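Local coordinates for NMB1025 protein (Neisseria meningitidis serogroup B, PDB 3KJJ), which is of unknown function but belongs to the YjgF (RutC) family of small trimeric proteins, some of whose members deaminate reactive enamines and imines, at residues B[44-49]-B[112-117]; B[76-81]-B[100-105]; B[66-71]-B[118-123]. One frame throughout, in Å; residues are numbered along the deposited sequence.

Interaction 1: B[44-49]-B[112-117]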
ATOM      1  N   ALA B  44      -9.306 -15.026 -14.747  1.00 24.63           N
ATOM      2  CA  ALA B  44     -10.638 -14.422 -14.812  1.00 24.66           C
ATOM      3  C   ALA B  44     -11.569 -14.961 -13.726  1.00 24.20           C
ATOM      4  O   ALA B  44     -12.308 -14.196 -13.101  1.00 19.90           O
ATOM      5  CB  ALA B  44     -11.256 -14.646 -16.183  1.00 24.16           C
ATOM      6  N   GLU B  45     -11.530 -16.277 -13.522  1.00 22.72           N
ATOM      7  CA  GLU B  45     -12.367 -16.931 -12.516  1.00 22.76           C
ATOM      8  C   GLU B  45     -11.961 -16.480 -11.116  1.00 18.65           C
ATOM      9  O   GLU B  45     -12.805 -16.149 -10.300  1.00 16.82           O
ATOM     10  CB  GLU B  45     -12.291 -18.456 -12.646  1.00 24.06           C
ATOM     11  CG  GLU B  45     -13.083 -19.013 -13.836  1.00 31.87           C
ATOM     12  CD  GLU B  45     -12.687 -20.443 -14.225  1.00 35.72           C
ATOM     13  OE1 GLU B  45     -11.963 -21.116 -13.457  1.00 34.02           O
ATOM     14  OE2 GLU B  45     -13.108 -20.894 -15.314  1.00 36.71           O
ATOM     15  N   GLN B  46     -10.660 -16.440 -10.861  1.00 18.20           N
ATOM     16  CA  GLN B  46     -10.150 -16.024  -9.562  1.00 18.66           C
ATOM     17  C   GLN B  46     -10.374 -14.536  -9.305  1.00 16.92           C
ATOM     18  O   GLN B  46     -10.728 -14.147  -8.186  1.00 18.88           O
ATOM     19  CB  GLN B  46      -8.679 -16.409  -9.413  1.00 16.84           C
ATOM     20  CG  GLN B  46      -8.503 -17.921  -9.239  1.00 21.29           C
ATOM     21  CD  GLN B  46      -7.077 -18.314  -8.940  1.00 21.75           C
ATOM     22  OE1 GLN B  46      -6.180 -17.472  -8.936  1.00 17.25           O
ATOM     23  NE2 GLN B  46      -6.860 -19.601  -8.675  1.00 22.30           N
ATOM     24  N   THR B  47     -10.211 -13.718 -10.344  1.00 16.03           N
ATOM     25  CA  THR B  47     -10.437 -12.277 -10.223  1.00 16.58           C
ATOM     26  C   THR B  47     -11.903 -12.039  -9.830  1.00 15.14           C
ATOM     27  O   THR B  47     -12.179 -11.252  -8.921  1.00 17.38           O
ATOM     28  CB  THR B  47     -10.021 -11.485 -11.506  1.00 17.14           C
ATOM     29  OG1 THR B  47      -8.627 -11.707 -11.793  1.00 18.95           O
ATOM     30  CG2 THR B  47     -10.234  -9.982 -11.319  1.00 22.02           C
ATOM     31  N   ALA B  48     -12.823 -12.740 -10.501  1.00 17.87           N
ATOM     32  CA  ALA B  48     -14.257 -12.638 -10.208  1.00 18.87           C
ATOM     33  C   ALA B  48     -14.544 -12.954  -8.744  1.00 17.32           C
ATOM     34  O   ALA B  48     -15.252 -12.204  -8.081  1.00 18.15           O
ATOM     35  CB  ALA B  48     -15.072 -13.556 -11.114  1.00 17.99           C
ATOM     36  N   ASP B  49     -14.005 -14.066  -8.256  1.00 19.56           N
ATOM     37  CA  ASP B  49     -14.217 -14.472  -6.866  1.00 18.26           C
ATOM     38  C   ASP B  49     -13.700 -13.440  -5.865  1.00 14.66           C
ATOM     39  O   ASP B  49     -14.349 -13.185  -4.840  1.00 15.84           O
ATOM     40  CB  ASP B  49     -13.573 -15.826  -6.569  1.00 22.15           C
ATOM     41  CG  ASP B  49     -13.801 -16.266  -5.128  1.00 14.46           C
ATOM     42  OD1 ASP B  49     -14.922 -16.692  -4.813  1.00 23.04           O
ATOM     43  OD2 ASP B  49     -12.860 -16.169  -4.316  1.00 24.62           O
ATOM     44  N   TRP B 112      -2.760 -19.524  -6.403  1.00 19.69           N
ATOM     45  CA  TRP B 112      -3.361 -18.184  -6.415  1.00 19.23           C
ATOM     46  C   TRP B 112      -2.694 -17.314  -7.469  1.00 20.14           C
ATOM     47  O   TRP B 112      -1.483 -17.096  -7.435  1.00 22.35           O
ATOM     48  CB  TRP B 112      -3.245 -17.494  -5.057  1.00 21.32           C
ATOM     49  CG  TRP B 112      -3.973 -18.154  -3.916  1.00 19.71           C
ATOM     50  CD1 TRP B 112      -4.945 -19.116  -3.983  1.00 23.22           C
ATOM     51  CD2 TRP B 112      -3.812 -17.844  -2.527  1.00 21.38           C
ATOM     52  NE1 TRP B 112      -5.374 -19.444  -2.717  1.00 20.13           N
ATOM     53  CE2 TRP B 112      -4.701 -18.672  -1.807  1.00 22.97           C
ATOM     54  CE3 TRP B 112      -2.989 -16.951  -1.820  1.00 22.53           C
ATOM     55  CZ2 TRP B 112      -4.790 -18.638  -0.409  1.00 21.34           C
ATOM     56  CZ3 TRP B 112      -3.086 -16.908  -0.432  1.00 23.49           C
ATOM     57  CH2 TRP B 112      -3.980 -17.753   0.259  1.00 22.73           C
ATOM     58  N   ARG B 113      -3.499 -16.792  -8.385  1.00 18.59           N
ATOM     59  CA  ARG B 113      -2.992 -16.020  -9.515  0.50 18.83           C
ATOM     60  C   ARG B 113      -3.214 -14.520  -9.329  1.00 17.83           C
ATOM     61  O   ARG B 113      -2.656 -13.703 -10.077  1.00 18.21           O
ATOM     62  CB  ARG B 113      -3.640 -16.510 -10.814  0.50 19.31           C
ATOM     63  CG  ARG B 113      -3.609 -18.027 -10.975  0.50 20.14           C
ATOM     64  CD  ARG B 113      -3.558 -18.429 -12.424  0.50 23.87           C
ATOM     65  NE  ARG B 113      -2.363 -17.910 -13.080  0.50 19.01           N
ATOM     66  CZ  ARG B 113      -1.232 -18.592 -13.225  0.50 21.19           C
ATOM     67  NH1 ARG B 113      -0.203 -18.038 -13.847  0.50 18.62           N
ATOM     68  NH2 ARG B 113      -1.139 -19.830 -12.761  0.50 18.92           N
ATOM     69  N   VAL B 114      -4.027 -14.165  -8.324  1.00 16.62           N
ATOM     70  CA  VAL B 114      -4.379 -12.764  -8.046  1.00 15.02           C
ATOM     71  C   VAL B 114      -4.727 -12.522  -6.571  1.00 16.21           C
ATOM     72  O   VAL B 114      -5.272 -13.392  -5.889  1.00 16.53           O
ATOM     73  CB  VAL B 114      -5.528 -12.255  -8.989  1.00 16.75           C
ATOM     74  CG1 VAL B 114      -6.846 -13.037  -8.740  1.00  9.51           C
ATOM     75  CG2 VAL B 114      -5.736 -10.738  -8.868  1.00 12.26           C
ATOM     76  N   GLU B 115      -4.370 -11.337  -6.091  1.00 13.81           N
ATOM     77  CA  GLU B 115      -4.720 -10.873  -4.760  1.00 13.35           C
ATOM     78  C   GLU B 115      -4.956  -9.376  -4.894  1.00 12.00           C
ATOM     79  O   GLU B 115      -4.170  -8.677  -5.527  1.00 11.67           O
ATOM     80  CB  GLU B 115      -3.588 -11.177  -3.757  1.00 13.93           C
ATOM     81  CG  GLU B 115      -3.866 -10.761  -2.308  1.00 20.45           C
ATOM     82  CD  GLU B 115      -2.855 -11.326  -1.307  1.00 20.35           C
ATOM     83  OE1 GLU B 115      -2.152 -12.305  -1.631  1.00 20.65           O
ATOM     84  OE2 GLU B 115      -2.772 -10.796  -0.181  1.00 23.10           O
ATOM     85  N   ILE B 116      -6.047  -8.879  -4.319  1.00 14.01           N
ATOM     86  CA  ILE B 116      -6.364  -7.453  -4.435  1.00 13.72           C
ATOM     87  C   ILE B 116      -6.557  -6.846  -3.052  1.00 14.51           C
ATOM     88  O   ILE B 116      -7.339  -7.360  -2.234  1.00 12.86           O
ATOM     89  CB  ILE B 116      -7.595  -7.196  -5.344  1.00 15.47           C
ATOM     90  CG1 ILE B 116      -7.367  -7.800  -6.735  1.00 16.39           C
ATOM     91  CG2 ILE B 116      -7.909  -5.690  -5.432  1.00 13.33           C
ATOM     92  CD1 ILE B 116      -8.571  -7.725  -7.689  1.00 13.36           C
ATOM     93  N   LYS B 117      -5.819  -5.762  -2.818  1.00 13.68           N
ATOM     94  CA  LYS B 117      -5.808  -5.031  -1.562  1.00 16.69           C
ATOM     95  C   LYS B 117      -6.480  -3.678  -1.753  1.00 15.47           C
ATOM     96  O   LYS B 117      -6.034  -2.863  -2.562  1.00 18.94           O
ATOM     97  CB  LYS B 117      -4.366  -4.830  -1.099  1.00 14.21           C
ATOM     98  CG  LYS B 117      -4.206  -4.027   0.197  1.00 19.26           C
ATOM     99  CD  LYS B 117      -4.169  -4.934   1.395  1.00 29.19           C
ATOM    100  CE  LYS B 117      -3.414  -4.284   2.526  1.00 28.22           C
ATOM    101  NZ  LYS B 117      -3.708  -4.966   3.818  1.00 21.10           N
TER

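Interaction 2: B[76-81]-B[100-105]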
ATOM      1  N   ARG B  76       0.476 -13.245  -9.804  1.00 20.11           N
ATOM      2  CA  ARG B  76       1.569 -14.201  -9.752  1.00 19.03           C
ATOM      3  C   ARG B  76       2.395 -14.137 -11.039  1.00 18.33           C
ATOM      4  O   ARG B  76       3.622 -14.302 -11.027  1.00 19.84           O
ATOM      5  CB  ARG B  76       1.023 -15.615  -9.541  1.00 19.76           C
ATOM      6  CG  ARG B  76       2.094 -16.693  -9.642  1.00 18.08           C
ATOM      7  CD  ARG B  76       1.530 -18.099  -9.584  1.00 20.80           C
ATOM      8  NE  ARG B  76       2.610 -19.084  -9.547  1.00 21.01           N
ATOM      9  CZ  ARG B  76       3.354 -19.360  -8.479  1.00 20.69           C
ATOM     10  NH1 ARG B  76       3.142 -18.735  -7.329  1.00 11.87           N
ATOM     11  NH2 ARG B  76       4.308 -20.279  -8.552  1.00 19.76           N
ATOM     12  N   ASP B  77       1.699 -13.876 -12.135  1.00 16.55           N
ATOM     13  CA  ASP B  77       2.255 -13.912 -13.460  1.00 17.88           C
ATOM     14  C   ASP B  77       1.635 -12.786 -14.310  1.00 17.40           C
ATOM     15  O   ASP B  77       0.465 -12.852 -14.657  1.00 16.42           O
ATOM     16  CB  ASP B  77       1.970 -15.296 -14.069  1.00 17.38           C
ATOM     17  CG  ASP B  77       2.694 -15.516 -15.376  1.00 21.77           C
ATOM     18  OD1 ASP B  77       3.211 -16.627 -15.605  1.00 25.91           O
ATOM     19  OD2 ASP B  77       2.745 -14.575 -16.181  1.00 22.84           O
HETATM   20  N   MSE B  78       2.430 -11.765 -14.644  1.00 18.47           N
HETATM   21  CA  MSE B  78       1.950 -10.609 -15.431  1.00 20.45           C
HETATM   22  C   MSE B  78       1.410 -10.996 -16.813  1.00 20.28           C
HETATM   23  O   MSE B  78       0.788 -10.185 -17.494  1.00 19.84           O
HETATM   24  CB  MSE B  78       3.030  -9.514 -15.540  1.00 21.43           C
HETATM   25  CG  MSE B  78       2.547  -8.145 -16.125  1.00 30.14           C
HETATM   26 SE   MSE B  78       1.204  -7.165 -15.030  1.00 30.42          SE
HETATM   27  CE  MSE B  78       2.209  -7.162 -13.388  1.00 17.26           C
ATOM     28  N   GLY B  79       1.631 -12.245 -17.218  1.00 21.48           N
ATOM     29  CA  GLY B  79       0.959 -12.793 -18.393  1.00 22.56           C
ATOM     30  C   GLY B  79      -0.565 -12.802 -18.283  1.00 22.04           C
ATOM     31  O   GLY B  79      -1.256 -12.936 -19.288  1.00 21.64           O
ATOM     32  N   ASP B  80      -1.087 -12.645 -17.067  1.00 22.00           N
ATOM     33  CA  ASP B  80      -2.539 -12.700 -16.823  1.00 21.44           C
ATOM     34  C   ASP B  80      -3.178 -11.312 -16.742  1.00 22.11           C
ATOM     35  O   ASP B  80      -4.341 -11.185 -16.344  1.00 21.75           O
ATOM     36  CB  ASP B  80      -2.840 -13.456 -15.521  1.00 21.44           C
ATOM     37  CG  ASP B  80      -2.547 -14.949 -15.615  1.00 29.28           C
ATOM     38  OD1 ASP B  80      -2.640 -15.522 -16.717  1.00 26.95           O
ATOM     39  OD2 ASP B  80      -2.244 -15.554 -14.565  1.00 32.74           O
ATOM     40  N   TYR B  81      -2.413 -10.288 -17.120  1.00 21.36           N
ATOM     41  CA  TYR B  81      -2.842  -8.884 -17.043  1.00 21.57           C
ATOM     42  C   TYR B  81      -4.151  -8.603 -17.781  1.00 21.11           C
ATOM     43  O   TYR B  81      -5.115  -8.128 -17.172  1.00 20.59           O
ATOM     44  CB  TYR B  81      -1.729  -7.969 -17.563  1.00 22.81           C
ATOM     45  CG  TYR B  81      -1.889  -6.490 -17.264  1.00 22.75           C
ATOM     46  CD1 TYR B  81      -1.975  -6.021 -15.953  1.00 23.04           C
ATOM     47  CD2 TYR B  81      -1.919  -5.557 -18.298  1.00 29.19           C
ATOM     48  CE1 TYR B  81      -2.095  -4.649 -15.685  1.00 23.78           C
ATOM     49  CE2 TYR B  81      -2.040  -4.192 -18.038  1.00 26.32           C
ATOM     50  CZ  TYR B  81      -2.133  -3.752 -16.732  1.00 27.28           C
ATOM     51  OH  TYR B  81      -2.257  -2.404 -16.478  1.00 36.03           O
ATOM     52  N   ARG B 100      -5.098   2.897  -8.846  1.00 16.39           N
ATOM     53  CA  ARG B 100      -4.789   1.480  -9.034  1.00 17.86           C
ATOM     54  C   ARG B 100      -3.312   1.299  -9.344  1.00 11.17           C
ATOM     55  O   ARG B 100      -2.695   2.148  -9.977  1.00 12.61           O
ATOM     56  CB  ARG B 100      -5.628   0.898 -10.173  1.00 18.86           C
ATOM     57  CG  ARG B 100      -5.772  -0.610 -10.135  1.00 19.88           C
ATOM     58  CD  ARG B 100      -6.469  -1.159 -11.368  1.00 19.13           C
ATOM     59  NE  ARG B 100      -5.522  -1.466 -12.435  1.00 18.23           N
ATOM     60  CZ  ARG B 100      -5.678  -2.417 -13.350  1.00 17.57           C
ATOM     61  NH1 ARG B 100      -6.752  -3.211 -13.352  1.00 18.37           N
ATOM     62  NH2 ARG B 100      -4.731  -2.593 -14.259  1.00 20.26           N
ATOM     63  N   ALA B 101      -2.750   0.206  -8.851  1.00 13.78           N
ATOM     64  CA  ALA B 101      -1.420  -0.221  -9.258  1.00 12.58           C
ATOM     65  C   ALA B 101      -1.452  -1.727  -9.472  1.00 13.51           C
ATOM     66  O   ALA B 101      -2.173  -2.451  -8.782  1.00 15.86           O
ATOM     67  CB  ALA B 101      -0.379   0.180  -8.215  1.00 11.74           C
ATOM     68  N   CYS B 102      -0.701  -2.207 -10.455  1.00 13.16           N
ATOM     69  CA  CYS B 102      -0.679  -3.641 -10.706  1.00 15.39           C
ATOM     70  C   CYS B 102       0.757  -4.083 -10.856  1.00 13.36           C
ATOM     71  O   CYS B 102       1.471  -3.563 -11.706  1.00 16.12           O
ATOM     72  CB  CYS B 102      -1.502  -4.026 -11.936  1.00 18.33           C
ATOM     73  SG  CYS B 102      -1.599  -5.821 -12.172  1.00 16.82           S
ATOM     74  N   VAL B 103       1.177  -5.003  -9.990  1.00 16.09           N
ATOM     75  CA  VAL B 103       2.564  -5.476  -9.977  1.00 18.61           C
ATOM     76  C   VAL B 103       2.617  -7.002  -9.908  1.00 18.46           C
ATOM     77  O   VAL B 103       1.648  -7.655  -9.531  1.00 17.51           O
ATOM     78  CB  VAL B 103       3.438  -4.825  -8.843  1.00 18.43           C
ATOM     79  CG1 VAL B 103       3.348  -3.294  -8.883  1.00 24.91           C
ATOM     80  CG2 VAL B 103       3.064  -5.343  -7.458  1.00 20.56           C
ATOM     81  N   GLU B 104       3.750  -7.564 -10.305  1.00 18.49           N
ATOM     82  CA  GLU B 104       3.917  -9.000 -10.268  1.00 17.46           C
ATOM     83  C   GLU B 104       4.536  -9.407  -8.945  1.00 17.69           C
ATOM     84  O   GLU B 104       5.620  -8.946  -8.598  1.00 18.07           O
ATOM     85  CB  GLU B 104       4.781  -9.474 -11.431  1.00 16.56           C
ATOM     86  CG  GLU B 104       4.527 -10.934 -11.797  1.00 21.32           C
ATOM     87  CD  GLU B 104       5.543 -11.463 -12.781  1.00 22.06           C
ATOM     88  OE1 GLU B 104       5.145 -11.864 -13.894  1.00 21.91           O
ATOM     89  OE2 GLU B 104       6.738 -11.478 -12.435  1.00 22.51           O
ATOM     90  N   ALA B 105       3.839 -10.269  -8.212  1.00 18.58           N
ATOM     91  CA  ALA B 105       4.338 -10.798  -6.944  1.00 21.05           C
ATOM     92  C   ALA B 105       3.704 -12.146  -6.674  1.00 20.84           C
ATOM     93  O   ALA B 105       2.494 -12.306  -6.822  1.00 21.69           O
ATOM     94  CB  ALA B 105       4.025  -9.840  -5.806  1.00 19.68           C
TER

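Interaction 3: B[66-71]-B[118-123]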
ATOM      1  N   ALA B  66     -18.062   1.603  -5.522  1.00 16.30           N
ATOM      2  CA  ALA B  66     -18.121   2.988  -5.998  1.00 16.83           C
ATOM      3  C   ALA B  66     -17.523   3.947  -4.971  1.00 15.23           C
ATOM      4  O   ALA B  66     -17.530   5.153  -5.163  1.00 13.69           O
ATOM      5  CB  ALA B  66     -19.567   3.370  -6.312  1.00 20.29           C
ATOM      6  N   HIS B  67     -17.012   3.398  -3.873  1.00 16.30           N
ATOM      7  CA  HIS B  67     -16.366   4.193  -2.834  1.00 15.92           C
ATOM      8  C   HIS B  67     -15.001   3.645  -2.458  1.00 17.14           C
ATOM      9  O   HIS B  67     -14.520   3.884  -1.352  1.00 13.24           O
ATOM     10  CB  HIS B  67     -17.272   4.320  -1.603  1.00 14.12           C
ATOM     11  CG  HIS B  67     -18.499   5.138  -1.855  1.00 14.03           C
ATOM     12  ND1 HIS B  67     -19.620   4.621  -2.467  1.00 17.14           N
ATOM     13  CD2 HIS B  67     -18.771   6.440  -1.606  1.00 19.96           C
ATOM     14  CE1 HIS B  67     -20.533   5.569  -2.579  1.00 24.98           C
ATOM     15  NE2 HIS B  67     -20.044   6.683  -2.065  1.00 20.35           N
ATOM     16  N   VAL B  68     -14.387   2.919  -3.394  1.00 16.87           N
ATOM     17  CA  VAL B  68     -12.995   2.479  -3.287  1.00 14.21           C
ATOM     18  C   VAL B  68     -12.034   3.605  -3.660  1.00 14.67           C
ATOM     19  O   VAL B  68     -12.154   4.236  -4.714  1.00 15.95           O
ATOM     20  CB  VAL B  68     -12.717   1.267  -4.204  1.00 11.58           C
ATOM     21  CG1 VAL B  68     -11.215   0.959  -4.266  1.00 12.00           C
ATOM     22  CG2 VAL B  68     -13.486   0.074  -3.720  1.00 12.55           C
ATOM     23  N   LEU B  69     -11.068   3.837  -2.788  1.00 13.41           N
ATOM     24  CA  LEU B  69     -10.074   4.861  -3.006  1.00 13.01           C
ATOM     25  C   LEU B  69      -8.904   4.336  -3.831  1.00 14.33           C
ATOM     26  O   LEU B  69      -8.465   4.986  -4.781  1.00 14.52           O
ATOM     27  CB  LEU B  69      -9.584   5.409  -1.677  1.00 14.18           C
ATOM     28  CG  LEU B  69     -10.622   6.200  -0.864  1.00 21.28           C
ATOM     29  CD1 LEU B  69     -10.001   6.697   0.429  1.00 19.17           C
ATOM     30  CD2 LEU B  69     -11.210   7.367  -1.675  1.00 18.03           C
ATOM     31  N   ASP B  70      -8.428   3.148  -3.473  1.00 12.55           N
ATOM     32  CA  ASP B  70      -7.175   2.639  -3.992  1.00 17.67           C
ATOM     33  C   ASP B  70      -7.237   1.116  -4.042  1.00 17.93           C
ATOM     34  O   ASP B  70      -7.829   0.473  -3.168  1.00 16.91           O
ATOM     35  CB  ASP B  70      -6.024   3.139  -3.099  1.00 19.16           C
ATOM     36  CG  ASP B  70      -4.642   2.705  -3.584  1.00 28.12           C
ATOM     37  OD1 ASP B  70      -4.120   3.311  -4.544  1.00 30.17           O
ATOM     38  OD2 ASP B  70      -4.058   1.782  -2.966  1.00 28.95           O
ATOM     39  N   ALA B  71      -6.629   0.550  -5.079  1.00 15.52           N
ATOM     40  CA  ALA B  71      -6.557  -0.890  -5.231  1.00 15.15           C
ATOM     41  C   ALA B  71      -5.157  -1.255  -5.706  1.00 15.22           C
ATOM     42  O   ALA B  71      -4.655  -0.675  -6.664  1.00 14.47           O
ATOM     43  CB  ALA B  71      -7.595  -1.361  -6.245  1.00 11.01           C
ATOM     44  N   ILE B 118      -7.533  -3.437  -0.975  1.00 15.44           N
ATOM     45  CA  ILE B 118      -8.415  -2.284  -1.163  1.00 13.25           C
ATOM     46  C   ILE B 118      -8.325  -1.325   0.023  1.00 12.26           C
ATOM     47  O   ILE B 118      -8.248  -1.765   1.174  1.00  9.26           O
ATOM     48  CB  ILE B 118      -9.904  -2.745  -1.267  1.00 16.70           C
ATOM     49  CG1 ILE B 118     -10.146  -3.601  -2.511  1.00 11.76           C
ATOM     50  CG2 ILE B 118     -10.867  -1.550  -1.220  1.00 11.77           C
ATOM     51  CD1 ILE B 118     -10.029  -2.871  -3.823  1.00 10.61           C
ATOM     52  N   THR B 119      -8.332  -0.026  -0.291  1.00 12.16           N
ATOM     53  CA  THR B 119      -8.615   1.051   0.649  1.00 14.66           C
ATOM     54  C   THR B 119      -9.887   1.745   0.162  1.00 14.35           C
ATOM     55  O   THR B 119     -10.022   2.065  -1.030  1.00 13.68           O
ATOM     56  CB  THR B 119      -7.471   2.095   0.703  1.00 16.10           C
ATOM     57  OG1 THR B 119      -6.203   1.426   0.773  1.00 16.96           O
ATOM     58  CG2 THR B 119      -7.617   3.028   1.934  1.00 11.76           C
ATOM     59  N   ALA B 120     -10.807   2.012   1.087  1.00 12.61           N
ATOM     60  CA  ALA B 120     -12.097   2.569   0.710  1.00 13.45           C
ATOM     61  C   ALA B 120     -12.578   3.560   1.754  1.00 14.30           C
ATOM     62  O   ALA B 120     -11.929   3.762   2.787  1.00 12.12           O
ATOM     63  CB  ALA B 120     -13.142   1.444   0.510  1.00 14.49           C
ATOM     64  N   VAL B 121     -13.703   4.194   1.462  1.00 16.59           N
ATOM     65  CA  VAL B 121     -14.300   5.134   2.399  0.50 19.23           C
ATOM     66  C   VAL B 121     -15.711   4.692   2.797  1.00 20.82           C
ATOM     67  O   VAL B 121     -16.446   4.124   1.993  1.00 19.37           O
ATOM     68  CB  VAL B 121     -14.247   6.603   1.874  0.50 19.48           C
ATOM     69  CG1 VAL B 121     -15.248   6.842   0.758  0.50 16.21           C
ATOM     70  CG2 VAL B 121     -14.451   7.599   3.013  0.50 16.71           C
ATOM     71  N   LYS B 122     -16.056   4.925   4.060  1.00 20.87           N
ATOM     72  CA  LYS B 122     -17.387   4.665   4.573  1.00 23.04           C
ATOM     73  C   LYS B 122     -18.332   5.738   4.029  1.00 24.19           C
ATOM     74  O   LYS B 122     -18.017   6.928   4.102  1.00 24.65           O
ATOM     75  CB  LYS B 122     -17.357   4.702   6.106  1.00 23.65           C
ATOM     76  CG  LYS B 122     -18.642   4.257   6.791  1.00 26.93           C
ATOM     77  CD  LYS B 122     -18.487   4.309   8.309  1.00 31.91           C
ATOM     78  CE  LYS B 122     -19.815   4.088   9.010  1.00 29.71           C
ATOM     79  NZ  LYS B 122     -19.616   3.751  10.452  1.00 32.00           N
ATOM     80  N   ARG B 123     -19.470   5.313   3.472  1.00 23.33           N
ATOM     81  CA  ARG B 123     -20.482   6.240   2.971  0.50 24.93           C
ATOM     82  C   ARG B 123     -21.032   7.126   4.083  1.00 25.23           C
ATOM     83  O   ARG B 123     -21.281   6.656   5.190  1.00 23.26           O
ATOM     84  CB  ARG B 123     -21.637   5.476   2.320  0.50 25.22           C
ATOM     85  CG  ARG B 123     -21.403   5.103   0.874  0.50 24.58           C
ATOM     86  CD  ARG B 123     -22.558   4.291   0.318  0.50 26.06           C
ATOM     87  NE  ARG B 123     -22.486   2.891   0.732  0.50 31.31           N
ATOM     88  CZ  ARG B 123     -23.489   2.204   1.273  0.50 30.58           C
ATOM     89  NH1 ARG B 123     -23.309   0.935   1.611  0.50 33.47           N
ATOM     90  NH2 ARG B 123     -24.671   2.777   1.467  0.50 31.06           N
TER
HETATM   91  O   HOH W   1      -4.883  -0.390  -1.344  1.00 20.72           O

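Interaction 1: B[44-49]-B[112-117]
The side chain of Gln-46 reaches from the first turns of helix 43-60 to the residue just before strand 114-121, so that its amide oxygen lies on the backbone and the CB of Arg-113. OE1 accepts the Arg-113 N-H with an N to OE1 distance of 2.8 Å, the donor lying in the plane of the amide, and it also touches Arg-113 CB at 3.3 Å. The chain is extended beyond CG (chi2 -174°), which carries the amide clear of the helix and across to Arg-113. NE2 faces other carbonyls, those of Glu-111 and Gly-40, so three bonds grip this buried amide and fix which end is oxygen and which nitrogen. Arg-113 starts toward the helix and then turns away; in the conformer described here its NE forms a salt bridge with Asp-80.

At the next residue, the first of the strand, Val-114 packs against the helix. Its CG1 sits between its own backbone N and carbonyl carbon (chi1 64°) and meets Gln-46 CB at 3.9 Å and Thr-47 OG1 at 3.8 Å. The Thr-47 hydroxyl is committed to the carbonyl of Ala-43 one turn back, which leaves its approach to the valine methyl a matter of van der Waals packing. The two side chains cross at about a right angle.

This is helix-on-sheet packing in the alpha+beta fold of the family, with one side-chain to backbone hydrogen bond beside the apolar packing. Thr-47 also leans on Met-84 and Val-87 of helix 81-91, Val-114 on Ile-73 and Leu-75 of the adjacent strand 68-75, and Ile-116 continues the core against Val-50, Leu-51 and Ile-54 further along helix 43-60.

Interaction 2: B[76-81]-B[100-105]
The backbones are closest where Arg-76 leaves strand 68-75, its CA 5.2 Å from Ala-105 CA, and they spread until Tyr-81 CA and Cys-102 CA are 8.5 Å apart at the start of helix 81-91. Side chains bridge the widening gap. Glu-104, extended beyond CG, reaches the loop and takes the Met-78 N-H on the anti lone pair of OE1, N to OE1 2.8 Å and almost straight at 177°. Next to it Asp-77 closes an Asx turn, its OD2 accepting from Gly-79 N at 2.8 Å.

Met-78, present as selenomethionine, bends at chi2 and chi3 and folds back toward the strand, where its CE lies 3.5 Å from Val-103 C and also meets Cys-102 SG. Tyr-81 meets the same cysteine: Cys-102 SG sits at the edge of the ring, near its plane, 3.7 Å from CE1, a cysteine sulfur-aromatic contact. Arg-100 NH2 lies by the same ring; Arg-100 NH1 bonds Asn-85 OD1, and the guanidinium makes a cation-pi contact with Trp-88.

The chemistry is divided: apolar and sulfur groups fill the middle, while two carboxylates stand close at the Glu-104 end, Asp-77 OD2 and Glu-104 OE1 4.3 Å apart. Each accepts a loop N-H, which would offset some of the mutual repulsion expected between them, and Arg-106 of the third subunit, packed on Glu-104, may ease it further.

Interaction 3: B[66-71]-B[118-123]
His-67 and Arg-123 meet at the end of an antiparallel strand pair interrupted by a classic beta bulge, in the mixed sheet of the YjgF fold. In the conformer described, Arg-123 CG stands over one face of the imidazole, 3.6 Å from the ring centroid and 11° off its normal, a CH-pi contact made as the two side chains cross at about a right angle. Asp-64 steadies both, bonding His-67 ND1 and pairing with Arg-123 NE.

At the bulge, Leu-69 and Asp-70 both face Thr-119: Thr-119 O accepts from Leu-69 N at 2.7 Å and from Asp-70 N at 3.1 Å.

Val-68, Ala-71 and Ile-118 share the face that helix 43-60 covers. Ile-118 turns its branches different ways: CG2 meets Val-68 CG1 at 4.0 Å, the two side chains crossing at about a right angle, while a bend at chi2 (-68°) sends CD1 to Ala-71 CB at 3.8 Å. On the opposite face Asp-70 and Thr-119 stand side by side, Asp-70 packing on Lys-117 of the third subunit, and one water joins the two, donating to Asp-70 OD2 at 2.8 Å and accepting from Thr-119 OG1 at 3.1 Å.

Strand 114-121 is common to interactions 1 and 3, whose centres are about 18 Å apart on opposite sides of the chain's centre. Interaction 2, with its centre about 11 Å from that of interaction 1, is joined to it through the backbone, where Arg-76 N lies 3.2 Å from Arg-113 O, a probable hydrogen bond. Strand 68-75 ties interaction 3 to interaction 2: Ala-101 N lies 3.0 Å from Ala-71 O, a probable hydrogen bond, although the centres are about 21 Å apart. Interactions 2 and 3 both touch the third subunit. A bound glycerol, probably from the crystallisation liquor, lies about 3 Å from the His-67 side chain in interaction 3.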